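Local coordinates for protein threonine synthase (Brucella melitensis bv. 1, PDB 4F4F) that binds pyridoxal 5'-phosphate and probably catalyses the conversion of O-phospho-L-homoserine and water to L-threonine and phosphate, the last step of threonine biosynthesis, at residues E46-L51 and Y238-A243; V97-D100 and F104-E107; L244-P249 and T406-V411. All blocks are in the same frame, centred on the assembly; numbering follows the deposited sequence.

Interaction 1: residues E46-L51 and Y238-A243; sequences EQIRAL and YYFTAA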
# COMPACT_ATOMS: atom_id res chain seq x y z
N GLU A 46 25.79 -12.10 6.03
CA GLU A 46 25.60 -13.39 6.72
C GLU A 46 24.23 -13.50 7.38
O GLU A 46 23.66 -14.56 7.42
CB GLU A 46 26.69 -13.63 7.79
CG GLU A 46 28.00 -14.06 7.22
CD GLU A 46 27.91 -15.42 6.59
OE1 GLU A 46 27.18 -16.29 7.10
OE2 GLU A 46 28.54 -15.61 5.57
N GLN A 47 23.72 -12.38 7.92
CA GLN A 47 22.41 -12.38 8.54
C GLN A 47 21.34 -12.61 7.47
O GLN A 47 20.33 -13.22 7.76
CB GLN A 47 22.12 -11.08 9.32
CG GLN A 47 22.79 -11.06 10.67
CD GLN A 47 23.06 -9.68 11.27
OE1 GLN A 47 22.92 -8.63 10.62
NE2 GLN A 47 23.51 -9.70 12.53
N ILE A 48 21.57 -12.14 6.25
CA ILE A 48 20.62 -12.41 5.16
C ILE A 48 20.77 -13.87 4.71
O ILE A 48 19.76 -14.57 4.53
CB ILE A 48 20.77 -11.41 3.97
CG1 ILE A 48 20.48 -9.97 4.44
CG2 ILE A 48 19.89 -11.85 2.81
CD1 ILE A 48 20.86 -8.91 3.40
N ARG A 49 22.00 -14.35 4.56
CA ARG A 49 22.20 -15.78 4.25
C ARG A 49 21.48 -16.68 5.26
O ARG A 49 20.90 -17.69 4.88
CB ARG A 49 23.66 -16.14 4.13
CG ARG A 49 24.32 -15.58 2.87
CD ARG A 49 25.69 -16.16 2.57
NE ARG A 49 26.39 -15.27 1.65
CZ ARG A 49 27.16 -14.25 2.03
NH1 ARG A 49 27.42 -14.02 3.32
NH2 ARG A 49 27.73 -13.46 1.11
N ALA A 50 21.45 -16.25 6.52
CA ALA A 50 20.80 -17.02 7.58
C ALA A 50 19.28 -17.13 7.41
O ALA A 50 18.67 -18.00 7.99
CB ALA A 50 21.15 -16.46 8.97
N LEU A 51 18.69 -16.28 6.58
CA LEU A 51 17.24 -16.33 6.28
C LEU A 51 16.87 -17.39 5.25
O LEU A 51 15.67 -17.68 5.05
CB LEU A 51 16.77 -14.96 5.79
CG LEU A 51 16.94 -13.86 6.84
CD1 LEU A 51 16.48 -12.53 6.29
CD2 LEU A 51 16.28 -14.22 8.17
N TYR A 238 8.42 -8.67 1.52
CA TYR A 238 8.43 -9.42 0.27
C TYR A 238 9.62 -9.05 -0.64
O TYR A 238 10.00 -9.82 -1.51
CB TYR A 238 7.11 -9.42 -0.45
CG TYR A 238 6.51 -8.08 -0.68
CD1 TYR A 238 7.04 -7.22 -1.62
CD2 TYR A 238 5.33 -7.72 -0.06
CE1 TYR A 238 6.45 -5.97 -1.85
CE2 TYR A 238 4.74 -6.50 -0.31
CZ TYR A 238 5.31 -5.64 -1.19
OH TYR A 238 4.67 -4.41 -1.43
N TYR A 239 10.23 -7.91 -0.38
CA TYR A 239 11.51 -7.60 -1.05
C TYR A 239 12.59 -8.57 -0.59
O TYR A 239 13.28 -9.16 -1.41
CB TYR A 239 11.94 -6.17 -0.81
CG TYR A 239 11.05 -5.21 -1.50
CD1 TYR A 239 11.29 -4.83 -2.81
CD2 TYR A 239 9.96 -4.65 -0.84
CE1 TYR A 239 10.46 -3.93 -3.44
CE2 TYR A 239 9.10 -3.78 -1.48
CZ TYR A 239 9.39 -3.41 -2.78
OH TYR A 239 8.60 -2.51 -3.41
N PHE A 240 12.67 -8.82 0.72
CA PHE A 240 13.54 -9.87 1.22
C PHE A 240 13.23 -11.27 0.69
O PHE A 240 14.13 -11.99 0.24
CB PHE A 240 13.54 -9.90 2.76
CG PHE A 240 14.43 -8.84 3.40
CD1 PHE A 240 13.97 -7.53 3.57
CD2 PHE A 240 15.69 -9.15 3.84
CE1 PHE A 240 14.76 -6.57 4.18
CE2 PHE A 240 16.50 -8.18 4.41
CZ PHE A 240 16.04 -6.90 4.59
N THR A 241 11.98 -11.68 0.75
CA THR A 241 11.65 -13.07 0.38
C THR A 241 11.90 -13.31 -1.13
O THR A 241 12.46 -14.34 -1.52
CB THR A 241 10.24 -13.48 0.82
OG1 THR A 241 9.24 -12.64 0.17
CG2 THR A 241 10.12 -13.40 2.38
N ALA A 242 11.48 -12.38 -1.97
CA ALA A 242 11.77 -12.48 -3.41
C ALA A 242 13.28 -12.51 -3.67
O ALA A 242 13.76 -13.35 -4.42
CB ALA A 242 11.13 -11.32 -4.16
N ALA A 243 14.03 -11.61 -3.04
CA ALA A 243 15.47 -11.51 -3.28
C ALA A 243 16.17 -12.78 -2.77
O ALA A 243 17.12 -13.28 -3.41
CB ALA A 243 16.08 -10.26 -2.64
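With chi1 at -80°, F240 carries its ring off helix 236-245 toward I48 and L51, its CG turned away from the carbonyl carbon. L51 answers with a chi1 of -62° and with CD1 anti to CA (chi2 179°), which puts CD1 4.2 Å from F240 CD2, at a slant to the ring. I48 meets the same ring differently: its CG1 lies at the edge, near the ring plane, 4.4 Å from F240 CE2. The touch is light and wholly apolar, with no hydrogen bond crossing it. Branched aliphatic chains suit such a place, since I48 and L51, three residues apart, both point toward the F240 ring, and the broad phenyl can meet both. Away from this apolar side, R49 NH1 pairs with E46 OE2 at 3.0 Å, while R49 NH2 forms a second salt bridge with D250. The contact joins the threonine synthase N-terminal region to the pyridoxal-phosphate-dependent enzyme region. Around it, helix 56-64 packs in through A62 on L51 and V63 on F240, helix 263-274 meets F240 through A271 and M274, and A242 and A243 rest on strand 253-258.

Interaction 2: residues V97-D100 and F104-E107; sequences VQTD and FVLE
V97 and V105 face each other as an antiparallel hydrogen-bonded pair, and their backbones satisfy one another twice. V97 N donates to V105 O at 2.9 Å, and V105 N to V97 O at 2.8 Å. The next pair, Q98 with F104, is non-hydrogen-bonded, so the backbone of F104 turns instead to M409 and V411 in the adjoining strand. Here the side chains do the work: Q98, its CG anti to the backbone N (chi1 -171°), lies alongside the F104 ring with CG 3.6 Å from CE2, the amide only 23° from parallel to it. That amide is held by its own strand, Q98 NE2 reaching D100 O at 3.0 Å from above the carbonyl plane. T99 and D100 together stand against E103 as a classic beta bulge. At the bulge, T99 CG2 meets V105 CG2 at 3.8 Å, the side chains crossing at about a right angle, while T99 OG1 bonds to E103. E107 brings OE2 to within 3.5 Å of V97 CG2, an apolar neighbour, but its buried carboxylate finds its hydrogen bonds elsewhere, OE2 with Y386 OH and OE1 with H110 NE2. The hairpin is therefore held by two main-chain bonds, with mixed side-chain contacts around them, and the buried carboxylate of E107 has a partner on both oxygens, an arrangement that would probably ease the cost of burying a charge.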
# COMPACT_ATOMS: atom_id res chain seq x y z
N VAL A 97 6.65 -15.95 -10.32
CA VAL A 97 6.39 -16.68 -11.55
C VAL A 97 7.37 -16.11 -12.57
O VAL A 97 7.39 -14.91 -12.78
CB VAL A 97 4.92 -16.51 -12.00
CG1 VAL A 97 4.72 -17.14 -13.40
CG2 VAL A 97 3.99 -17.13 -10.98
N GLN A 98 8.23 -16.95 -13.14
CA GLN A 98 9.21 -16.48 -14.13
C GLN A 98 8.52 -16.13 -15.43
O GLN A 98 7.73 -16.94 -15.92
CB GLN A 98 10.25 -17.54 -14.39
CG GLN A 98 11.40 -17.05 -15.24
CD GLN A 98 12.56 -18.03 -15.24
OE1 GLN A 98 12.44 -19.16 -14.71
NE2 GLN A 98 13.69 -17.61 -15.81
N THR A 99 8.87 -14.98 -16.03
CA THR A 99 8.24 -14.56 -17.31
C THR A 99 9.22 -14.39 -18.49
O THR A 99 8.78 -14.23 -19.62
CB THR A 99 7.44 -13.25 -17.12
OG1 THR A 99 8.22 -12.29 -16.40
CG2 THR A 99 6.15 -13.50 -16.34
N ASP A 100 10.52 -14.40 -18.21
CA ASP A 100 11.55 -14.39 -19.20
C ASP A 100 12.82 -14.91 -18.50
O ASP A 100 12.84 -15.14 -17.28
CB ASP A 100 11.73 -12.97 -19.75
CG ASP A 100 12.42 -12.94 -21.12
OD1 ASP A 100 12.96 -13.95 -21.57
OD2 ASP A 100 12.40 -11.85 -21.70
N PHE A 104 11.00 -11.96 -13.46
CA PHE A 104 10.06 -12.67 -12.61
C PHE A 104 8.96 -11.73 -12.17
O PHE A 104 9.25 -10.54 -11.91
CB PHE A 104 10.79 -13.18 -11.38
CG PHE A 104 11.96 -14.06 -11.71
CD1 PHE A 104 13.16 -13.52 -12.07
CD2 PHE A 104 11.83 -15.42 -11.71
CE1 PHE A 104 14.24 -14.32 -12.41
CE2 PHE A 104 12.90 -16.24 -12.06
CZ PHE A 104 14.11 -15.68 -12.41
N VAL A 105 7.74 -12.24 -12.01
CA VAL A 105 6.65 -11.45 -11.48
C VAL A 105 6.41 -11.91 -10.04
O VAL A 105 6.36 -13.12 -9.79
CB VAL A 105 5.39 -11.64 -12.34
CG1 VAL A 105 4.18 -11.13 -11.63
CG2 VAL A 105 5.56 -10.91 -13.69
N LEU A 106 6.37 -10.96 -9.10
CA LEU A 106 6.08 -11.25 -7.70
C LEU A 106 4.58 -11.02 -7.51
O LEU A 106 4.10 -9.90 -7.60
CB LEU A 106 6.84 -10.32 -6.74
CG LEU A 106 6.70 -10.62 -5.24
CD1 LEU A 106 7.11 -12.06 -4.95
CD2 LEU A 106 7.61 -9.67 -4.48
N GLU A 107 3.86 -12.10 -7.26
CA GLU A 107 2.39 -12.04 -7.19
C GLU A 107 1.96 -11.64 -5.79
O GLU A 107 2.02 -12.45 -4.85
CB GLU A 107 1.80 -13.39 -7.57
CG GLU A 107 2.10 -13.77 -9.01
CD GLU A 107 1.43 -15.06 -9.45
OE1 GLU A 107 1.15 -15.95 -8.60
OE2 GLU A 107 1.16 -15.16 -10.66

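Interaction 3: residues L244-P249 and T406-V411; sequences LSLGAP and TAPMVV
The puckered P408 ring is met by L246 at its CB corner: L246 CD1 lies 4.2 Å from P408 CB, the two side chains sliding past each other in opposite directions. The same methyl presses harder on the neighbouring valine, with L246 CD1 only 3.5 Å from V410 CG2, closer than two carbons usually sit. V410 offers that branch because its CG1 stands anti to the backbone N (chi1 176°), which leaves CG2 anti to the carbonyl carbon. P408 and V410, two residues apart in an extended chain, turn to the same side, whereas M409 between them points away. Apolar residues suit this buried site: leucine's long branched chain reaches across to the strand, proline offers a compact ring, and beta-branched valine fits an extended backbone. L246 immediately precedes G247, the first residue to leave helical angles. G247 has a positive phi of 112°, and a Schellman motif closes the helix: G247 N bonds back to L244 O at 3.2 Å, and A248 N probably to A243 O. Glycine fits here because a CB at these backbone angles would press on the preceding carbonyl oxygen. The chain then passes a cis peptide before P249 on its way to strand 253-258. In this way the end of the helix is laid against the mixed sheet in which strand 409-413 runs between strands 103-107 and 253-258. P408 and V410 share backbone hydrogen bonds with S254, and V410 also with T256. L96 of the hairpin touches both L246 and V410, and R251 NE hydrogen-bonds to the backbone oxygen of L246.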
# COMPACT_ATOMS: atom_id res chain seq x y z
N LEU A 244 15.68 -13.35 -1.67
CA LEU A 244 16.25 -14.60 -1.17
C LEU A 244 16.02 -15.76 -2.15
O LEU A 244 16.89 -16.61 -2.35
CB LEU A 244 15.65 -14.98 0.19
CG LEU A 244 16.10 -14.19 1.39
CD1 LEU A 244 15.11 -14.42 2.58
CD2 LEU A 244 17.57 -14.58 1.72
N SER A 245 14.87 -15.78 -2.81
CA SER A 245 14.61 -16.84 -3.79
C SER A 245 15.65 -16.75 -4.91
O SER A 245 16.08 -17.77 -5.42
CB SER A 245 13.19 -16.75 -4.38
OG SER A 245 12.18 -17.00 -3.40
N LEU A 246 16.05 -15.53 -5.27
CA LEU A 246 16.99 -15.31 -6.36
C LEU A 246 18.46 -15.24 -6.00
O LEU A 246 19.33 -15.02 -6.87
CB LEU A 246 16.57 -14.06 -7.17
CG LEU A 246 15.09 -14.11 -7.57
CD1 LEU A 246 14.70 -12.76 -8.18
CD2 LEU A 246 14.83 -15.28 -8.50
N GLY A 247 18.78 -15.50 -4.74
CA GLY A 247 20.14 -15.69 -4.33
C GLY A 247 20.73 -14.63 -3.45
O GLY A 247 21.95 -14.67 -3.15
N ALA A 248 19.89 -13.72 -2.95
CA ALA A 248 20.36 -12.75 -1.97
C ALA A 248 21.10 -13.43 -0.83
O ALA A 248 20.69 -14.50 -0.36
CB ALA A 248 19.20 -11.89 -1.43
N PRO A 249 22.20 -12.82 -0.34
CA PRO A 249 22.74 -11.52 -0.68
C PRO A 249 23.87 -11.60 -1.68
O PRO A 249 24.54 -10.61 -1.89
CB PRO A 249 23.34 -11.05 0.66
CG PRO A 249 23.86 -12.29 1.26
CD PRO A 249 22.93 -13.42 0.78
N THR A 406 22.76 -6.54 -15.21
CA THR A 406 22.71 -7.97 -15.26
C THR A 406 21.83 -8.51 -14.12
O THR A 406 21.50 -9.68 -14.12
CB THR A 406 24.14 -8.54 -15.15
OG1 THR A 406 24.61 -8.39 -13.82
CG2 THR A 406 25.08 -7.76 -16.10
N ALA A 407 21.42 -7.67 -13.18
CA ALA A 407 20.57 -8.17 -12.09
C ALA A 407 19.26 -8.76 -12.60
O ALA A 407 18.68 -8.26 -13.55
CB ALA A 407 20.27 -7.06 -11.09
N PRO A 408 18.76 -9.80 -11.91
CA PRO A 408 17.40 -10.25 -12.18
C PRO A 408 16.38 -9.19 -11.80
O PRO A 408 16.57 -8.46 -10.81
CB PRO A 408 17.24 -11.43 -11.23
CG PRO A 408 18.18 -11.14 -10.12
CD PRO A 408 19.35 -10.52 -10.76
N MET A 409 15.34 -9.10 -12.62
CA MET A 409 14.26 -8.13 -12.40
C MET A 409 13.02 -8.82 -11.84
O MET A 409 12.50 -9.80 -12.42
CB MET A 409 13.91 -7.45 -13.74
CG MET A 409 12.81 -6.39 -13.63
SD MET A 409 13.21 -5.06 -12.48
CE MET A 409 14.39 -4.15 -13.47
N VAL A 410 12.52 -8.27 -10.75
CA VAL A 410 11.30 -8.69 -10.16
C VAL A 410 10.30 -7.57 -10.34
O VAL A 410 10.56 -6.40 -9.93
CB VAL A 410 11.50 -8.96 -8.67
CG1 VAL A 410 10.16 -9.30 -8.02
CG2 VAL A 410 12.54 -10.08 -8.47
N VAL A 411 9.20 -7.88 -11.00
CA VAL A 411 8.13 -6.91 -11.23
C VAL A 411 7.02 -7.27 -10.26
O VAL A 411 6.55 -8.40 -10.25
CB VAL A 411 7.58 -7.00 -12.67
CG1 VAL A 411 6.51 -5.96 -12.91
CG2 VAL A 411 8.70 -6.88 -13.71

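In the fold
Helix 236-245 and the mixed sheet tie the three contacts together. Interactions 1 and 3 share this helix, their centres about 10 Å apart: F240 faces the N-terminal region, while L246, just before G247, faces strand 409-413. Interaction 2 lies about 11 Å from interaction 3, centre to centre, and F104 O and L106 N probably bond to V411 N and O, each at 2.8 Å. L106 CD2 also packs on A242 CB at 3.9 Å, linking interactions 1 and 2. Towards the cofactor, strand 409-413 leads to T414 of the pyridoxal phosphate pocket, about 9 Å from V105 and 10 Å from V410, side chain to side chain. The E107 side chain is about 12 Å from the cofactor.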